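Local coordinates for protein MFP2B (Ascaris suum, PDB 2BJR) that enhances the polymerization of major sperm protein that drives the amoeboid motility of nematode sperm, and binds a zinc ion, at residues A[58-66]-A[142-151]; A[186-194]-A[275-284]. All coordinates share one frame; numbering follows the deposited sequence.

Contact 1 (A[58-66]-A[142-151])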
loop_
_atom_site.group_PDB
_atom_site.type_symbol
_atom_site.label_atom_id
_atom_site.label_comp_id
_atom_site.label_asym_id
_atom_site.label_seq_id
_atom_site.Cartn_x
_atom_site.Cartn_y
_atom_site.Cartn_z
ATOM N N CYS A 58 2.308 -2.614 14.789
ATOM C CA CYS A 58 2.932 -3.836 14.373
ATOM C C CYS A 58 2.521 -5.028 15.240
ATOM O O CYS A 58 1.917 -4.865 16.308
ATOM C CB CYS A 58 4.449 -3.682 14.331
ATOM S SG CYS A 58 5.108 -3.077 15.927
ATOM N N SER A 59 2.821 -6.212 14.740
ATOM C CA SER A 59 2.448 -7.488 15.346
ATOM C C SER A 59 3.498 -8.543 15.105
ATOM O O SER A 59 3.929 -8.750 13.962
ATOM C CB SER A 59 1.113 -7.976 14.784
ATOM O OG SER A 59 0.731 -9.224 15.341
ATOM N N PHE A 60 3.928 -9.232 16.173
ATOM C CA PHE A 60 4.924 -10.286 16.086
ATOM C C PHE A 60 4.430 -11.462 16.960
ATOM O O PHE A 60 3.809 -11.216 17.989
ATOM C CB PHE A 60 6.301 -9.831 16.605
ATOM C CG PHE A 60 6.939 -8.750 15.788
ATOM C CD1 PHE A 60 6.580 -7.462 15.976
ATOM C CD2 PHE A 60 7.804 -9.071 14.739
ATOM C CE1 PHE A 60 7.110 -6.462 15.215
ATOM C CE2 PHE A 60 8.370 -8.072 13.984
ATOM C CZ PHE A 60 8.010 -6.788 14.200
ATOM N N PRO A 61 4.655 -12.687 16.522
ATOM C CA PRO A 61 4.381 -13.878 17.319
ATOM C C PRO A 61 5.553 -14.265 18.228
ATOM O O PRO A 61 6.671 -14.475 17.785
ATOM C CB PRO A 61 4.153 -14.953 16.273
ATOM C CG PRO A 61 4.851 -14.485 15.046
ATOM C CD PRO A 61 5.119 -13.045 15.176
ATOM N N TYR A 62 5.286 -14.335 19.508
ATOM C CA TYR A 62 6.306 -14.716 20.492
ATOM C C TYR A 62 5.642 -15.272 21.746
ATOM O O TYR A 62 4.673 -14.700 22.213
ATOM C CB TYR A 62 7.099 -13.500 20.869
ATOM C CG TYR A 62 8.153 -13.752 21.914
ATOM C CD1 TYR A 62 9.276 -14.525 21.629
ATOM C CD2 TYR A 62 8.000 -13.248 23.211
ATOM C CE1 TYR A 62 10.262 -14.777 22.626
ATOM C CE2 TYR A 62 8.950 -13.490 24.200
ATOM C CZ TYR A 62 10.071 -14.256 23.902
ATOM O OH TYR A 62 11.009 -14.446 24.893
ATOM N N ASN A 63 6.243 -16.300 22.356
ATOM C CA ASN A 63 5.730 -16.843 23.630
ATOM C C ASN A 63 4.244 -17.173 23.385
ATOM O O ASN A 63 3.393 -16.888 24.263
ATOM C CB ASN A 63 5.943 -15.805 24.758
ATOM C CG ASN A 63 5.690 -16.338 26.196
ATOM O OD1 ASN A 63 5.586 -17.542 26.455
ATOM N ND2 ASN A 63 5.604 -15.390 27.139
ATOM N N LYS A 64 3.945 -17.739 22.192
ATOM C CA LYS A 64 2.584 -18.070 21.776
ATOM C C LYS A 64 1.556 -16.904 21.936
ATOM O O LYS A 64 0.357 -17.122 22.065
ATOM C CB LYS A 64 2.092 -19.283 22.571
ATOM C CG LYS A 64 1.015 -20.043 21.903
ATOM C CD LYS A 64 0.768 -21.453 22.503
ATOM C CE LYS A 64 0.195 -22.395 21.414
ATOM N NZ LYS A 64 1.252 -22.953 20.448
ATOM N N SER A 65 2.027 -15.675 21.891
ATOM C CA SER A 65 1.165 -14.537 22.077
ATOM C C SER A 65 1.389 -13.590 20.934
ATOM O O SER A 65 2.416 -13.662 20.260
ATOM C CB SER A 65 1.497 -13.838 23.393
ATOM O OG SER A 65 1.223 -14.753 24.465
ATOM N N GLU A 66 0.433 -12.712 20.712
ATOM C CA GLU A 66 0.645 -11.635 19.759
ATOM C C GLU A 66 1.195 -10.422 20.493
ATOM O O GLU A 66 0.549 -9.893 21.409
ATOM C CB GLU A 66 -0.667 -11.282 19.065
ATOM C CG GLU A 66 -0.484 -10.064 18.161
ATOM C CD GLU A 66 -1.766 -9.650 17.452
ATOM O OE1 GLU A 66 -2.860 -9.645 18.119
ATOM O OE2 GLU A 66 -1.664 -9.294 16.266
ATOM N N ARG A 142 4.845 -19.044 11.639
ATOM C CA ARG A 142 4.028 -18.492 12.668
ATOM C C ARG A 142 3.474 -17.141 12.242
ATOM O O ARG A 142 4.198 -16.317 11.684
ATOM C CB ARG A 142 4.853 -18.236 13.902
ATOM C CG ARG A 142 5.171 -19.494 14.634
ATOM C CD ARG A 142 6.080 -19.185 15.802
ATOM N NE ARG A 142 6.200 -20.365 16.653
ATOM C CZ ARG A 142 7.084 -21.326 16.467
ATOM N NH1 ARG A 142 7.933 -21.268 15.464
ATOM N NH2 ARG A 142 7.111 -22.371 17.290
ATOM N N PHE A 143 2.213 -16.929 12.576
ATOM C CA PHE A 143 1.472 -15.724 12.212
ATOM C C PHE A 143 0.729 -15.204 13.413
ATOM O O PHE A 143 0.024 -15.972 14.084
ATOM C CB PHE A 143 0.478 -16.036 11.085
ATOM C CG PHE A 143 1.113 -16.673 9.880
ATOM C CD1 PHE A 143 1.283 -18.048 9.812
ATOM C CD2 PHE A 143 1.575 -15.900 8.831
ATOM C CE1 PHE A 143 1.881 -18.626 8.717
ATOM C CE2 PHE A 143 2.194 -16.467 7.759
ATOM C CZ PHE A 143 2.342 -17.808 7.680
ATOM N N SER A 144 0.872 -13.921 13.715
ATOM C CA SER A 144 0.220 -13.363 14.890
ATOM C C SER A 144 -1.034 -12.576 14.466
ATOM O O SER A 144 -0.978 -11.800 13.522
ATOM C CB SER A 144 1.187 -12.490 15.697
ATOM O OG SER A 144 1.829 -11.495 14.922
ATOM N N HIS A 145 -2.140 -12.761 15.179
ATOM C CA HIS A 145 -3.366 -12.018 14.865
ATOM C C HIS A 145 -4.387 -12.248 15.962
ATOM O O HIS A 145 -4.392 -13.335 16.567
ATOM C CB HIS A 145 -3.956 -12.564 13.588
ATOM C CG HIS A 145 -4.378 -13.994 13.688
ATOM N ND1 HIS A 145 -5.701 -14.352 13.793
ATOM C CD2 HIS A 145 -3.665 -15.152 13.738
ATOM C CE1 HIS A 145 -5.789 -15.666 13.892
ATOM N NE2 HIS A 145 -4.568 -16.178 13.866
ATOM N N ASP A 146 -5.255 -11.275 16.190
ATOM C CA ASP A 146 -6.397 -11.470 17.102
ATOM C C ASP A 146 -5.946 -11.998 18.471
ATOM O O ASP A 146 -6.672 -12.778 19.118
ATOM C CB ASP A 146 -7.398 -12.448 16.482
ATOM C CG ASP A 146 -7.890 -12.004 15.068
ATOM O OD1 ASP A 146 -8.415 -10.860 14.989
ATOM O OD2 ASP A 146 -7.739 -12.676 13.987
ATOM N N GLY A 147 -4.765 -11.592 18.925
ATOM C CA GLY A 147 -4.241 -12.037 20.213
ATOM C C GLY A 147 -3.760 -13.474 20.247
ATOM O O GLY A 147 -3.462 -13.998 21.338
ATOM N N LYS A 148 -3.626 -14.108 19.084
ATOM C CA LYS A 148 -3.233 -15.499 19.002
ATOM C C LYS A 148 -2.126 -15.691 17.994
ATOM O O LYS A 148 -1.823 -14.784 17.212
ATOM C CB LYS A 148 -4.421 -16.365 18.600
ATOM C CG LYS A 148 -5.593 -16.323 19.581
ATOM C CD LYS A 148 -6.711 -17.287 19.164
ATOM C CE LYS A 148 -7.841 -16.588 18.411
ATOM N NZ LYS A 148 -8.427 -15.321 19.009
ATOM N N VAL A 149 -1.524 -16.873 18.005
ATOM C CA VAL A 149 -0.490 -17.234 17.041
ATOM C C VAL A 149 -0.880 -18.500 16.259
ATOM O O VAL A 149 -1.241 -19.505 16.861
ATOM C CB VAL A 149 0.852 -17.451 17.744
ATOM C CG1 VAL A 149 1.894 -17.940 16.725
ATOM C CG2 VAL A 149 1.284 -16.152 18.432
ATOM N N ASP A 150 -0.861 -18.453 14.931
ATOM C CA ASP A 150 -0.999 -19.669 14.128
ATOM C C ASP A 150 0.347 -20.301 13.950
ATOM O O ASP A 150 1.355 -19.597 13.870
ATOM C CB ASP A 150 -1.507 -19.405 12.714
ATOM C CG ASP A 150 -2.738 -18.612 12.674
ATOM O OD1 ASP A 150 -3.664 -18.772 13.542
ATOM O OD2 ASP A 150 -2.849 -17.765 11.750
ATOM N N GLU A 151 0.382 -21.629 13.888
ATOM C CA GLU A 151 1.559 -22.348 13.471
ATOM C C GLU A 151 1.184 -23.292 12.362
ATOM O O GLU A 151 0.263 -24.085 12.513
ATOM C CB GLU A 151 2.162 -23.193 14.598
ATOM C CG GLU A 151 2.476 -22.457 15.880
ATOM C CD GLU A 151 3.499 -23.211 16.730
ATOM O OE1 GLU A 151 3.578 -24.463 16.677
ATOM O OE2 GLU A 151 4.270 -22.519 17.418
HETATM O O HOH W 1 -2.080 -18.552 20.272
HETATM O O HOH W 2 -1.711 -12.626 22.517
#

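Contact 2 (A[186-194]-A[275-284])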
loop_
_atom_site.group_PDB
_atom_site.type_symbol
_atom_site.label_atom_id
_atom_site.label_comp_id
_atom_site.label_asym_id
_atom_site.label_seq_id
_atom_site.Cartn_x
_atom_site.Cartn_y
_atom_site.Cartn_z
ATOM N N PRO A 186 9.037 -10.305 -22.947
ATOM C CA PRO A 186 7.586 -10.281 -22.730
ATOM C C PRO A 186 7.236 -9.948 -21.273
ATOM O O PRO A 186 7.764 -10.584 -20.355
ATOM C CB PRO A 186 7.139 -11.716 -23.062
ATOM C CG PRO A 186 8.245 -12.316 -23.837
ATOM C CD PRO A 186 9.494 -11.611 -23.446
ATOM N N ILE A 187 6.353 -8.979 -21.068
ATOM C CA ILE A 187 5.890 -8.607 -19.725
ATOM C C ILE A 187 4.406 -8.923 -19.547
ATOM O O ILE A 187 3.624 -8.943 -20.510
ATOM C CB ILE A 187 6.124 -7.094 -19.435
ATOM C CG1 ILE A 187 5.325 -6.184 -20.391
ATOM C CG2 ILE A 187 7.611 -6.735 -19.449
ATOM C CD1 ILE A 187 5.093 -4.784 -19.806
ATOM N N VAL A 188 4.020 -9.199 -18.314
ATOM C CA VAL A 188 2.625 -9.152 -17.946
ATOM C C VAL A 188 2.369 -7.697 -17.595
ATOM O O VAL A 188 3.131 -7.109 -16.820
ATOM C CB VAL A 188 2.330 -10.064 -16.723
ATOM C CG1 VAL A 188 0.841 -10.047 -16.388
ATOM C CG2 VAL A 188 2.820 -11.534 -16.989
ATOM N N ARG A 189 1.338 -7.078 -18.163
ATOM C CA ARG A 189 1.012 -5.713 -17.749
ATOM C C ARG A 189 0.439 -5.689 -16.317
ATOM O O ARG A 189 -0.203 -6.641 -15.856
ATOM C CB ARG A 189 0.074 -5.026 -18.748
ATOM C CG ARG A 189 0.785 -4.671 -20.053
ATOM C CD ARG A 189 -0.037 -3.911 -21.080
ATOM N NE ARG A 189 -1.125 -4.712 -21.629
ATOM C CZ ARG A 189 -1.989 -4.282 -22.571
ATOM N NH1 ARG A 189 -1.872 -3.052 -23.081
ATOM N NH2 ARG A 189 -2.943 -5.092 -23.024
ATOM N N VAL A 190 0.684 -4.569 -15.648
ATOM C CA VAL A 190 0.346 -4.374 -14.243
ATOM C C VAL A 190 -1.153 -4.222 -14.102
ATOM O O VAL A 190 -1.765 -3.434 -14.814
ATOM C CB VAL A 190 1.015 -3.099 -13.698
ATOM C CG1 VAL A 190 0.606 -2.873 -12.270
ATOM C CG2 VAL A 190 2.549 -3.164 -13.826
ATOM N N THR A 191 -1.757 -4.959 -13.184
ATOM C CA THR A 191 -3.201 -4.825 -12.935
ATOM C C THR A 191 -3.559 -4.361 -11.529
ATOM O O THR A 191 -4.731 -4.156 -11.220
ATOM C CB THR A 191 -3.887 -6.153 -13.231
ATOM O OG1 THR A 191 -3.254 -7.197 -12.480
ATOM C CG2 THR A 191 -3.729 -6.527 -14.699
ATOM N N LEU A 192 -2.555 -4.195 -10.673
ATOM C CA LEU A 192 -2.769 -3.600 -9.364
ATOM C C LEU A 192 -2.534 -2.093 -9.383
ATOM O O LEU A 192 -1.610 -1.634 -9.981
ATOM C CB LEU A 192 -1.804 -4.222 -8.376
ATOM C CG LEU A 192 -1.959 -5.744 -8.304
ATOM C CD1 LEU A 192 -1.150 -6.246 -7.111
ATOM C CD2 LEU A 192 -3.391 -6.239 -8.183
ATOM N N ASN A 193 -3.384 -1.335 -8.732
ATOM C CA ASN A 193 -3.169 0.103 -8.568
ATOM C C ASN A 193 -1.838 0.301 -7.894
ATOM O O ASN A 193 -1.496 -0.421 -6.943
ATOM C CB ASN A 193 -4.248 0.712 -7.687
ATOM C CG ASN A 193 -5.639 0.608 -8.284
ATOM O OD1 ASN A 193 -6.558 0.059 -7.652
ATOM N ND2 ASN A 193 -5.809 1.162 -9.499
ATOM N N GLU A 194 -1.095 1.265 -8.364
ATOM C CA GLU A 194 0.231 1.574 -7.859
ATOM C C GLU A 194 0.116 2.649 -6.764
ATOM O O GLU A 194 -0.315 3.769 -7.027
ATOM C CB GLU A 194 1.118 2.057 -9.002
ATOM C CG GLU A 194 2.552 2.339 -8.582
ATOM C CD GLU A 194 3.409 1.096 -8.476
ATOM O OE1 GLU A 194 2.918 -0.013 -8.768
ATOM O OE2 GLU A 194 4.597 1.253 -8.129
ATOM N N LEU A 275 0.741 4.718 -13.757
ATOM C CA LEU A 275 1.882 4.069 -14.336
ATOM C C LEU A 275 2.096 4.498 -15.781
ATOM O O LEU A 275 1.180 4.973 -16.409
ATOM C CB LEU A 275 1.663 2.588 -14.298
ATOM C CG LEU A 275 1.637 2.081 -12.860
ATOM C CD1 LEU A 275 1.201 0.655 -12.869
ATOM C CD2 LEU A 275 3.032 2.264 -12.228
ATOM N N PRO A 276 3.302 4.328 -16.295
ATOM C CA PRO A 276 3.547 4.582 -17.727
ATOM C C PRO A 276 2.629 3.720 -18.597
ATOM O O PRO A 276 2.394 2.552 -18.287
ATOM C CB PRO A 276 5.012 4.158 -17.896
ATOM C CG PRO A 276 5.599 4.342 -16.534
ATOM C CD PRO A 276 4.514 3.831 -15.612
ATOM N N GLU A 277 2.105 4.267 -19.687
ATOM C CA GLU A 277 1.054 3.550 -20.411
ATOM C C GLU A 277 1.514 2.168 -20.884
ATOM O O GLU A 277 0.740 1.201 -20.855
ATOM C CB GLU A 277 0.522 4.342 -21.608
ATOM C CG GLU A 277 -0.714 3.672 -22.235
ATOM C CD GLU A 277 -1.624 4.642 -22.987
ATOM O OE1 GLU A 277 -1.093 5.621 -23.544
ATOM O OE2 GLU A 277 -2.882 4.426 -23.032
ATOM N N ALA A 278 2.783 2.071 -21.269
ATOM C CA ALA A 278 3.317 0.842 -21.826
ATOM C C ALA A 278 3.332 -0.330 -20.847
ATOM O O ALA A 278 3.315 -1.470 -21.285
ATOM C CB ALA A 278 4.726 1.077 -22.370
ATOM N N ILE A 279 3.349 -0.085 -19.532
ATOM C CA ILE A 279 3.383 -1.209 -18.592
ATOM C C ILE A 279 2.063 -1.481 -17.868
ATOM O O ILE A 279 1.918 -2.523 -17.242
ATOM C CB ILE A 279 4.516 -1.046 -17.548
ATOM C CG1 ILE A 279 4.140 -0.017 -16.486
ATOM C CG2 ILE A 279 5.894 -0.765 -18.236
ATOM C CD1 ILE A 279 5.230 0.088 -15.418
ATOM N N ARG A 280 1.099 -0.577 -17.991
ATOM C CA ARG A 280 -0.132 -0.709 -17.235
ATOM C C ARG A 280 -1.195 -1.490 -17.981
ATOM O O ARG A 280 -1.267 -1.436 -19.214
ATOM C CB ARG A 280 -0.677 0.645 -16.838
ATOM C CG ARG A 280 -1.186 1.507 -17.917
ATOM C CD ARG A 280 -1.446 2.911 -17.448
ATOM N NE ARG A 280 -2.195 3.714 -18.434
ATOM C CZ ARG A 280 -1.905 4.956 -18.781
ATOM N NH1 ARG A 280 -0.886 5.611 -18.250
ATOM N NH2 ARG A 280 -2.659 5.569 -19.676
ATOM N N GLY A 281 -2.029 -2.191 -17.232
ATOM C CA GLY A 281 -3.047 -3.026 -17.802
ATOM C C GLY A 281 -4.415 -2.388 -17.718
ATOM O O GLY A 281 -5.387 -3.056 -17.933
ATOM N N PHE A 282 -4.472 -1.116 -17.342
ATOM C CA PHE A 282 -5.719 -0.395 -17.140
ATOM C C PHE A 282 -5.491 1.112 -17.285
ATOM O O PHE A 282 -4.353 1.589 -17.140
ATOM C CB PHE A 282 -6.291 -0.732 -15.751
ATOM C CG PHE A 282 -5.353 -0.393 -14.633
ATOM C CD1 PHE A 282 -5.360 0.869 -14.060
ATOM C CD2 PHE A 282 -4.434 -1.336 -14.192
ATOM C CE1 PHE A 282 -4.452 1.186 -13.040
ATOM C CE2 PHE A 282 -3.534 -1.029 -13.178
ATOM C CZ PHE A 282 -3.549 0.233 -12.614
ATOM N N ASP A 283 -6.559 1.857 -17.579
ATOM C CA ASP A 283 -6.532 3.289 -17.621
ATOM C C ASP A 283 -7.503 3.900 -16.616
ATOM O O ASP A 283 -8.554 3.337 -16.336
ATOM C CB ASP A 283 -6.940 3.790 -19.038
ATOM C CG ASP A 283 -6.032 3.199 -20.119
ATOM O OD1 ASP A 283 -4.804 3.419 -20.022
ATOM O OD2 ASP A 283 -6.448 2.429 -21.017
ATOM N N TYR A 284 -7.180 5.095 -16.138
ATOM C CA TYR A 284 -8.030 5.805 -15.193
ATOM C C TYR A 284 -8.881 6.845 -15.909
ATOM O O TYR A 284 -8.424 7.452 -16.880
ATOM C CB TYR A 284 -7.188 6.579 -14.168
ATOM C CG TYR A 284 -6.498 5.724 -13.136
ATOM C CD1 TYR A 284 -5.141 5.813 -12.944
ATOM C CD2 TYR A 284 -7.217 4.836 -12.350
ATOM C CE1 TYR A 284 -4.479 5.060 -11.949
ATOM C CE2 TYR A 284 -6.562 4.025 -11.425
ATOM C CZ TYR A 284 -5.211 4.156 -11.209
ATOM O OH TYR A 284 -4.590 3.346 -10.251
HETATM O O HOH W 3 -0.137 -0.805 -22.415
HETATM O O HOH W 4 -1.987 2.801 -10.704
#

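Contact 1 (A[58-66]-A[142-151])
P61 lies across the sheet face made by R142, S144 and V149. Its CB meets V149 CG1 at 3.8 Å, and its CG rests on R142 CB at 3.9 Å. CD of the same ring leans on the hydroxyl of S144. V149 reaches further with its other methyl, CG2, which packs against the backbone of K64 and S65.

Beside this apolar patch runs a short polar chain. S144 OG donates to S59 OG over 2.6 Å, and S59 OG in turn donates to E66 OE2, on the lone pair facing away from OE1. The S59 hydroxyl stands anti to its own backbone N (chi1 179°), which turns it to both partners. E66 is extended, with its CG over S144 CB. G147 N, in the type I' turn from H145 to K148, donates to E66 OE1 at 2.8 Å, from above the carboxylate plane. R48, on strand 43-52, donates to S144 O from outside the two segments.

Waters join the two hairpins elsewhere. One accepts from E66 N and donates to G147 O; another accepts from V149 N and makes a weak bond to K64 O.

Two beta hairpins from different sheets thus pack with their strands 58-62 and 142-145 crossed at 129°. The serine protons run one way toward E66, an order consistent with a negatively charged carboxylate there.

Contact 2 (A[186-194]-A[275-284])
Backbone bonds join the two segments at V190. V190 N donates to I279 O at 2.9 Å, nearly straight at 173°. V190 O accepts from G281 N at 2.7 Å, on a more bent path. Together they make a single beta bridge between V190 and R280. R189 CA adds a CH...O contact to I279 O.

Side-chain hydrogen bonding centres on Y284. N193 ND2 donates to Y284 OH at 2.6 Å in a bent bond. The hydroxyl is tilted out of the amide plane, and the amide sits at the edge of the tyrosine ring with the two planes 18° apart. A water links Y284 OH to E194 N. Another accepts from R189 NH1 and donates to E277 O.

Apolar contacts gather on L275 and I279. L275 CD1 meets V190 CG1 at 3.6 Å, the two side chains crossing at about a right angle. L275 CD2 packs against E194 CB and CG. V190 CG2 makes a longer contact with I279 CG1, at 4.4 Å. I187 CD1 lies over the backbone of A278 and I279. CG of F282 stands between its backbone N and carbonyl carbon (chi1 59°). This brings the CE2-CZ side of the ring alongside the backbone of 190-192, with L192 O at the edge near CZ.

Within 275-284, R280 joins several groups. It grips D283 OD1 side-on with NE and NH2, and R280 NH1 bonds L275 O at 2.8 Å. K362 pairs with D283 and E277.

The arrangement is an extended linker docked on an inter-strand loop through one isolated beta bridge. The side chain of I279 lies about 12 Å from the bound zinc. The contact is thus near the zinc site of H86, C174, C176 and C179, and none of its residues is a ligand.

Overall arrangement
From the N terminus the chain first lays down most of the sheet that ends in strands 55-62 and 65-67; strand 76-81 joins it later. Contact 1 closes when the chain returns as hairpin 140-153, tying the edge of that sheet to the four-stranded sheet of the first family region. The chain then passes C174, C176 and C179, which bind zinc together with H86. Contact 2 opens after them, at 186-194. It closes 81 residues later, where the loop leads into strand 282-288. It fastens the linker to the junction between the two second-region sheets. Contacts 1 and 2 are in series, neither nested nor crossed, their centres about 36 Å apart on opposite sides of the chain's centre.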